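Local coordinates for protein PaaA (Enterobacter agglomerans, PDB 5FF5) that probably activates a peptide carboxylate by adenylylation, as ThiF/E1-like enzymes do, on the way to the bicyclic core of pantocin A, at residues V258-V270 and W323-V336. Residues are numbered along the deposited sequence; the frame is centred on the assembly and turned at random.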
ATOM      1  N   VAL A 258       3.663  -7.101  19.883  1.00 42.83           N
ATOM      2  CA  VAL A 258       4.064  -7.993  18.824  1.00 44.31           C
ATOM      3  C   VAL A 258       2.895  -8.128  17.842  1.00 50.53           C
ATOM      4  O   VAL A 258       1.755  -8.369  18.246  1.00 54.61           O
ATOM      5  CB  VAL A 258       4.464  -9.385  19.400  1.00 45.20           C
ATOM      6  CG1 VAL A 258       4.831 -10.365  18.309  1.00 42.09           C
ATOM      7  CG2 VAL A 258       5.579  -9.252  20.406  1.00 44.11           C
ATOM      8  N   ILE A 259       3.164  -7.978  16.552  1.00 44.30           N
ATOM      9  CA  ILE A 259       2.117  -8.182  15.566  1.00 45.77           C
ATOM     10  C   ILE A 259       2.514  -9.326  14.663  1.00 48.71           C
ATOM     11  O   ILE A 259       3.651  -9.392  14.215  1.00 54.35           O
ATOM     12  CB  ILE A 259       1.850  -6.920  14.716  1.00 59.75           C
ATOM     13  CG1 ILE A 259       0.567  -7.104  13.888  1.00 56.81           C
ATOM     14  CG2 ILE A 259       3.029  -6.630  13.805  1.00 53.23           C
ATOM     15  CD1 ILE A 259       0.176  -5.921  13.057  1.00 42.09           C
ATOM     16  N   GLU A 260       1.571 -10.225  14.398  1.00 56.39           N
ATOM     17  CA  GLU A 260       1.824 -11.374  13.540  1.00 54.35           C
ATOM     18  C   GLU A 260       1.247 -11.086  12.182  1.00 61.07           C
ATOM     19  O   GLU A 260       0.510 -10.121  11.991  1.00 62.38           O
ATOM     20  CB  GLU A 260       1.179 -12.644  14.081  1.00 48.72           C
ATOM     21  CG  GLU A 260       1.408 -12.913  15.540  1.00 58.92           C
ATOM     22  CD  GLU A 260       0.843 -14.256  15.947  1.00 71.32           C
ATOM     23  OE1 GLU A 260      -0.221 -14.643  15.411  1.00 74.80           O
ATOM     24  OE2 GLU A 260       1.452 -14.924  16.804  1.00 72.08           O
ATOM     25  N   LEU A 261       1.538 -11.961  11.238  1.00 61.95           N
ATOM     26  CA  LEU A 261       1.036 -11.770   9.901  1.00 55.20           C
ATOM     27  C   LEU A 261       1.437 -12.954   9.064  1.00 57.78           C
ATOM     28  O   LEU A 261       2.293 -13.743   9.462  1.00 58.09           O
ATOM     29  CB  LEU A 261       1.572 -10.465   9.316  1.00 51.44           C
ATOM     30  CG  LEU A 261       3.070 -10.422   9.076  1.00 45.41           C
ATOM     31  CD1 LEU A 261       3.354 -10.539   7.604  1.00 51.37           C
ATOM     32  CD2 LEU A 261       3.629  -9.160   9.636  1.00 48.05           C
ATOM     33  N   GLY A 262       0.789 -13.107   7.921  1.00 50.63           N
ATOM     34  CA  GLY A 262       1.159 -14.176   7.030  1.00 61.70           C
ATOM     35  C   GLY A 262       0.066 -14.517   6.056  1.00 59.77           C
ATOM     36  O   GLY A 262      -1.106 -14.253   6.305  1.00 63.01           O
ATOM     37  N   GLY A 263       0.460 -15.131   4.949  1.00 62.28           N
ATOM     38  CA  GLY A 263      -0.466 -15.512   3.911  1.00 55.42           C
ATOM     39  C   GLY A 263       0.293 -15.693   2.619  1.00 60.39           C
ATOM     40  O   GLY A 263       1.511 -15.829   2.602  1.00 72.57           O
ATOM     41  N   ASP A 264      -0.443 -15.709   1.528  1.00 61.71           N
ATOM     42  CA  ASP A 264       0.139 -15.874   0.218  1.00 60.53           C
ATOM     43  C   ASP A 264      -0.598 -15.046  -0.830  1.00 61.53           C
ATOM     44  O   ASP A 264      -1.611 -14.404  -0.545  1.00 56.99           O
ATOM     45  CB  ASP A 264       0.123 -17.348  -0.143  1.00 55.87           C
ATOM     46  CG  ASP A 264      -1.226 -17.980   0.116  1.00 62.13           C
ATOM     47  OD1 ASP A 264      -2.242 -17.451  -0.373  1.00 59.14           O
ATOM     48  OD2 ASP A 264      -1.275 -18.994   0.841  1.00 74.89           O
ATOM     49  N   PRO A 265      -0.074 -15.037  -2.050  1.00 57.45           N
ATOM     50  CA  PRO A 265      -0.770 -14.413  -3.174  1.00 54.19           C
ATOM     51  C   PRO A 265      -2.262 -14.731  -3.247  1.00 50.12           C
ATOM     52  O   PRO A 265      -2.937 -14.043  -4.004  1.00 71.55           O
ATOM     53  CB  PRO A 265      -0.026 -14.984  -4.377  1.00 56.35           C
ATOM     54  CG  PRO A 265       1.401 -15.061  -3.869  1.00 58.13           C
ATOM     55  CD  PRO A 265       1.300 -15.431  -2.400  1.00 51.56           C
ATOM     56  N   LEU A 266      -2.754 -15.753  -2.542  1.00 45.46           N
ATOM     57  CA  LEU A 266      -4.178 -16.125  -2.585  1.00 52.30           C
ATOM     58  C   LEU A 266      -5.048 -15.547  -1.442  1.00 57.94           C
ATOM     59  O   LEU A 266      -6.135 -15.025  -1.690  1.00 59.72           O
ATOM     60  CB  LEU A 266      -4.302 -17.649  -2.624  1.00 55.02           C
ATOM     61  CG  LEU A 266      -3.826 -18.334  -3.921  1.00 60.65           C
ATOM     62  CD1 LEU A 266      -4.022 -19.834  -3.845  1.00 66.66           C
ATOM     63  CD2 LEU A 266      -4.544 -17.794  -5.163  1.00 48.49           C
ATOM     64  N   GLU A 267      -4.566 -15.608  -0.204  1.00 61.95           N
ATOM     65  CA  GLU A 267      -5.258 -14.959   0.918  1.00 62.35           C
ATOM     66  C   GLU A 267      -4.242 -14.462   1.941  1.00 56.44           C
ATOM     67  O   GLU A 267      -3.222 -15.101   2.176  1.00 61.16           O
ATOM     68  CB  GLU A 267      -6.225 -15.899   1.644  1.00 59.74           C
ATOM     69  CG  GLU A 267      -5.486 -16.906   2.500  1.00 74.38           C
ATOM     70  CD  GLU A 267      -6.332 -17.495   3.602  1.00 77.58           C
ATOM     71  OE1 GLU A 267      -7.542 -17.187   3.645  1.00 75.65           O
ATOM     72  OE2 GLU A 267      -5.769 -18.233   4.448  1.00 79.61           O
ATOM     73  N   ILE A 268      -4.534 -13.329   2.561  1.00 53.34           N
ATOM     74  CA  ILE A 268      -3.600 -12.703   3.470  1.00 55.41           C
ATOM     75  C   ILE A 268      -4.227 -12.670   4.835  1.00 56.73           C
ATOM     76  O   ILE A 268      -5.456 -12.610   4.944  1.00 57.78           O
ATOM     77  CB  ILE A 268      -3.279 -11.261   3.058  1.00 59.70           C
ATOM     78  CG1 ILE A 268      -4.575 -10.454   3.040  1.00 53.48           C
ATOM     79  CG2 ILE A 268      -2.637 -11.200   1.686  1.00 49.56           C
ATOM     80  CD1 ILE A 268      -4.358  -8.983   2.812  1.00 62.54           C
ATOM     81  N   SER A 269      -3.397 -12.666   5.874  1.00 43.49           N
ATOM     82  CA  SER A 269      -3.910 -12.495   7.223  1.00 50.48           C
ATOM     83  C   SER A 269      -2.973 -11.515   7.931  1.00 51.92           C
ATOM     84  O   SER A 269      -1.788 -11.464   7.625  1.00 51.66           O
ATOM     85  CB  SER A 269      -4.013 -13.835   7.958  1.00 53.74           C
ATOM     86  OG  SER A 269      -2.748 -14.281   8.416  1.00 69.75           O
ATOM     87  N   VAL A 270      -3.515 -10.670   8.801  1.00 42.09           N
ATOM     88  CA  VAL A 270      -2.673  -9.761   9.563  1.00 49.34           C
ATOM     89  C   VAL A 270      -3.090  -9.607  11.026  1.00 57.50           C
ATOM     90  O   VAL A 270      -4.253  -9.332  11.333  1.00 51.22           O
ATOM     91  CB  VAL A 270      -2.580  -8.378   8.899  1.00 52.57           C
ATOM     92  CG1 VAL A 270      -1.853  -7.400   9.807  1.00 59.66           C
ATOM     93  CG2 VAL A 270      -1.857  -8.489   7.579  1.00 51.81           C
ATOM     94  N   TRP A 323       6.485 -19.174  -3.888  1.00 68.08           N
ATOM     95  CA  TRP A 323       5.759 -18.500  -4.980  1.00 65.82           C
ATOM     96  C   TRP A 323       5.133 -17.146  -4.549  1.00 58.91           C
ATOM     97  O   TRP A 323       4.150 -17.116  -3.825  1.00 57.70           O
ATOM     98  CB  TRP A 323       4.682 -19.440  -5.521  1.00 69.17           C
ATOM     99  CG  TRP A 323       3.762 -19.956  -4.459  1.00 64.41           C
ATOM    100  CD1 TRP A 323       4.057 -20.851  -3.481  1.00 55.33           C
ATOM    101  CD2 TRP A 323       2.389 -19.607  -4.284  1.00 61.87           C
ATOM    102  NE1 TRP A 323       2.954 -21.077  -2.693  1.00 56.49           N
ATOM    103  CE2 TRP A 323       1.912 -20.327  -3.172  1.00 61.19           C
ATOM    104  CE3 TRP A 323       1.518 -18.746  -4.951  1.00 46.06           C
ATOM    105  CZ2 TRP A 323       0.607 -20.212  -2.714  1.00 54.35           C
ATOM    106  CZ3 TRP A 323       0.228 -18.643  -4.497  1.00 56.63           C
ATOM    107  CH2 TRP A 323      -0.217 -19.367  -3.389  1.00 45.59           C
ATOM    108  N   GLN A 324       5.692 -16.036  -5.012  1.00 51.88           N
ATOM    109  CA  GLN A 324       5.296 -14.727  -4.517  1.00 45.45           C
ATOM    110  C   GLN A 324       5.408 -13.633  -5.564  1.00 56.85           C
ATOM    111  O   GLN A 324       6.208 -13.737  -6.497  1.00 61.81           O
ATOM    112  CB  GLN A 324       6.144 -14.340  -3.309  1.00 52.82           C
ATOM    113  CG  GLN A 324       5.750 -15.017  -2.018  1.00 65.16           C
ATOM    114  CD  GLN A 324       4.502 -14.412  -1.379  1.00 70.24           C
ATOM    115  OE1 GLN A 324       3.902 -13.460  -1.903  1.00 61.50           O
ATOM    116  NE2 GLN A 324       4.102 -14.971  -0.234  1.00 71.55           N
ATOM    117  N   SER A 325       4.610 -12.580  -5.387  1.00 58.25           N
ATOM    118  CA  SER A 325       4.697 -11.360  -6.189  1.00 49.10           C
ATOM    119  C   SER A 325       4.433 -10.176  -5.269  1.00 50.82           C
ATOM    120  O   SER A 325       3.973 -10.350  -4.144  1.00 50.98           O
ATOM    121  CB  SER A 325       3.699 -11.380  -7.331  1.00 49.00           C
ATOM    122  OG  SER A 325       2.384 -11.362  -6.814  1.00 65.06           O
ATOM    123  N   ALA A 326       4.760  -8.974  -5.720  1.00 50.20           N
ATOM    124  CA  ALA A 326       4.746  -7.810  -4.825  1.00 56.02           C
ATOM    125  C   ALA A 326       3.367  -7.419  -4.226  1.00 54.35           C
ATOM    126  O   ALA A 326       3.283  -7.087  -3.036  1.00 48.28           O
ATOM    127  CB  ALA A 326       5.373  -6.608  -5.548  1.00 51.90           C
ATOM    128  N   PRO A 327       2.291  -7.450  -5.043  1.00 59.05           N
ATOM    129  CA  PRO A 327       0.961  -6.954  -4.638  1.00 53.63           C
ATOM    130  C   PRO A 327       0.455  -7.470  -3.296  1.00 49.53           C
ATOM    131  O   PRO A 327      -0.160  -6.734  -2.536  1.00 53.05           O
ATOM    132  CB  PRO A 327       0.050  -7.439  -5.770  1.00 48.34           C
ATOM    133  CG  PRO A 327       0.942  -7.460  -6.956  1.00 53.90           C
ATOM    134  CD  PRO A 327       2.299  -7.881  -6.453  1.00 55.05           C
ATOM    135  N   SER A 328       0.682  -8.740  -3.023  1.00 51.00           N
ATOM    136  CA  SER A 328       0.204  -9.337  -1.791  1.00 42.09           C
ATOM    137  C   SER A 328       0.959  -8.770  -0.591  1.00 49.17           C
ATOM    138  O   SER A 328       0.409  -8.630   0.497  1.00 52.11           O
ATOM    139  CB  SER A 328       0.347 -10.845  -1.888  1.00 47.97           C
ATOM    140  OG  SER A 328       0.539 -11.203  -3.257  1.00 57.10           O
ATOM    141  N   LEU A 329       2.231  -8.455  -0.789  1.00 49.25           N
ATOM    142  CA  LEU A 329       3.067  -7.943   0.286  1.00 47.89           C
ATOM    143  C   LEU A 329       2.711  -6.510   0.669  1.00 51.24           C
ATOM    144  O   LEU A 329       2.735  -6.155   1.854  1.00 52.10           O
ATOM    145  CB  LEU A 329       4.540  -8.013  -0.109  1.00 55.70           C
ATOM    146  CG  LEU A 329       5.108  -9.369  -0.523  1.00 49.83           C
ATOM    147  CD1 LEU A 329       6.582  -9.205  -0.853  1.00 56.94           C
ATOM    148  CD2 LEU A 329       4.915 -10.381   0.566  1.00 47.89           C
ATOM    149  N   SER A 330       2.402  -5.678  -0.324  1.00 46.84           N
ATOM    150  CA  SER A 330       2.124  -4.269  -0.039  1.00 54.67           C
ATOM    151  C   SER A 330       0.849  -4.142   0.780  1.00 55.88           C
ATOM    152  O   SER A 330       0.788  -3.357   1.744  1.00 53.66           O
ATOM    153  CB  SER A 330       1.994  -3.440  -1.327  1.00 52.88           C
ATOM    154  OG  SER A 330       2.128  -4.247  -2.482  1.00 60.88           O
ATOM    155  N   ILE A 331      -0.155  -4.937   0.421  1.00 42.09           N
ATOM    156  CA  ILE A 331      -1.390  -4.926   1.171  1.00 42.09           C
ATOM    157  C   ILE A 331      -1.097  -5.302   2.616  1.00 47.84           C
ATOM    158  O   ILE A 331      -1.535  -4.617   3.539  1.00 42.09           O
ATOM    159  CB  ILE A 331      -2.419  -5.888   0.595  1.00 42.09           C
ATOM    160  CG1 ILE A 331      -2.820  -5.467  -0.803  1.00 42.09           C
ATOM    161  CG2 ILE A 331      -3.650  -5.901   1.461  1.00 48.15           C
ATOM    162  CD1 ILE A 331      -3.959  -6.254  -1.330  1.00 42.09           C
HETATM  163  N   MSE A 332      -0.326  -6.376   2.795  1.00 46.65           N
HETATM  164  CA  MSE A 332      -0.020  -6.915   4.111  1.00 46.08           C
HETATM  165  C   MSE A 332       0.812  -5.950   4.966  1.00 50.98           C
HETATM  166  O   MSE A 332       0.564  -5.808   6.166  1.00 50.84           O
HETATM  167  CB  MSE A 332       0.701  -8.244   3.954  1.00 56.93           C
HETATM  168  CG  MSE A 332       0.410  -9.282   5.025  1.00 53.08           C
HETATM  169 SE   MSE A 332       0.517 -11.054   4.201  1.00 74.19          SE
HETATM  170  CE  MSE A 332       2.208 -10.855   3.253  1.00 44.53           C
ATOM    171  N   ALA A 333       1.780  -5.269   4.354  1.00 45.36           N
ATOM    172  CA  ALA A 333       2.607  -4.321   5.100  1.00 47.65           C
ATOM    173  C   ALA A 333       1.858  -3.026   5.437  1.00 53.57           C
ATOM    174  O   ALA A 333       2.130  -2.391   6.464  1.00 50.71           O
ATOM    175  CB  ALA A 333       3.856  -4.006   4.333  1.00 48.18           C
ATOM    176  N   GLY A 334       0.934  -2.634   4.560  1.00 47.07           N
ATOM    177  CA  GLY A 334       0.135  -1.439   4.754  1.00 42.45           C
ATOM    178  C   GLY A 334      -0.903  -1.594   5.844  1.00 42.32           C
ATOM    179  O   GLY A 334      -1.166  -0.659   6.590  1.00 42.63           O
ATOM    180  N   ILE A 335      -1.545  -2.753   5.899  1.00 42.09           N
ATOM    181  CA  ILE A 335      -2.427  -3.076   7.007  1.00 42.09           C
ATOM    182  C   ILE A 335      -1.634  -3.103   8.316  1.00 54.33           C
ATOM    183  O   ILE A 335      -2.055  -2.543   9.324  1.00 58.51           O
ATOM    184  CB  ILE A 335      -3.104  -4.421   6.797  1.00 42.09           C
ATOM    185  CG1 ILE A 335      -3.790  -4.454   5.440  1.00 47.75           C
ATOM    186  CG2 ILE A 335      -4.079  -4.711   7.913  1.00 42.09           C
ATOM    187  CD1 ILE A 335      -4.554  -5.717   5.186  1.00 60.79           C
ATOM    188  N   VAL A 336      -0.464  -3.737   8.279  1.00 50.51           N
ATOM    189  CA  VAL A 336       0.401  -3.838   9.440  1.00 42.09           C
ATOM    190  C   VAL A 336       0.888  -2.482   9.892  1.00 49.88           C
ATOM    191  O   VAL A 336       0.851  -2.154  11.072  1.00 52.75           O
ATOM    192  CB  VAL A 336       1.633  -4.699   9.146  1.00 45.26           C
ATOM    193  CG1 VAL A 336       2.692  -4.471  10.200  1.00 45.05           C
ATOM    194  CG2 VAL A 336       1.256  -6.149   9.091  1.00 57.22           C
TER
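V270, I268 and L261 of a two-stranded hairpin lie on one side of helix 326-336, and M332, a selenomethionine introduced for the structure determination, runs in among them. Its CG meets V270 CG2 at 3.5 Å; bends at chi2 (148°) and chi3 (48°) then carry SE back past I268, the two side chains sliding by in opposite directions, until it lies 4.0 Å from G262 C. One turn on, V336 spreads its methyls, CG2 against V270 CG1 and L261 CD2, CG1 against I259 CD1. The side chains of I268 and I331 cross at about a right angle, I268 CD1 on I331 CG2, and the same CD1 also meets I335 CD1. Strand 267-270 runs 19° from the helix axis; the helix packs on the mixed sheet of the Rossmann-like ThiF fold. This aliphatic part is buried; toward the turn the contact becomes more polar and more open to solvent, with G263 exposed and D264, L266, W323 and Q324 partly so. P265 CD sits 4.0 Å above one face of the W323 indole, offset toward its rim, while L266 CG comes to the ring edge in plane. The side chain of Q324, bent at chi2, crosses P265 at about a right angle, OE1 3.3 Å from P265 CD. D264 OD1 accepts from E267 N, an Asx motif within the turn, and L115 of the second subunit packs on W323.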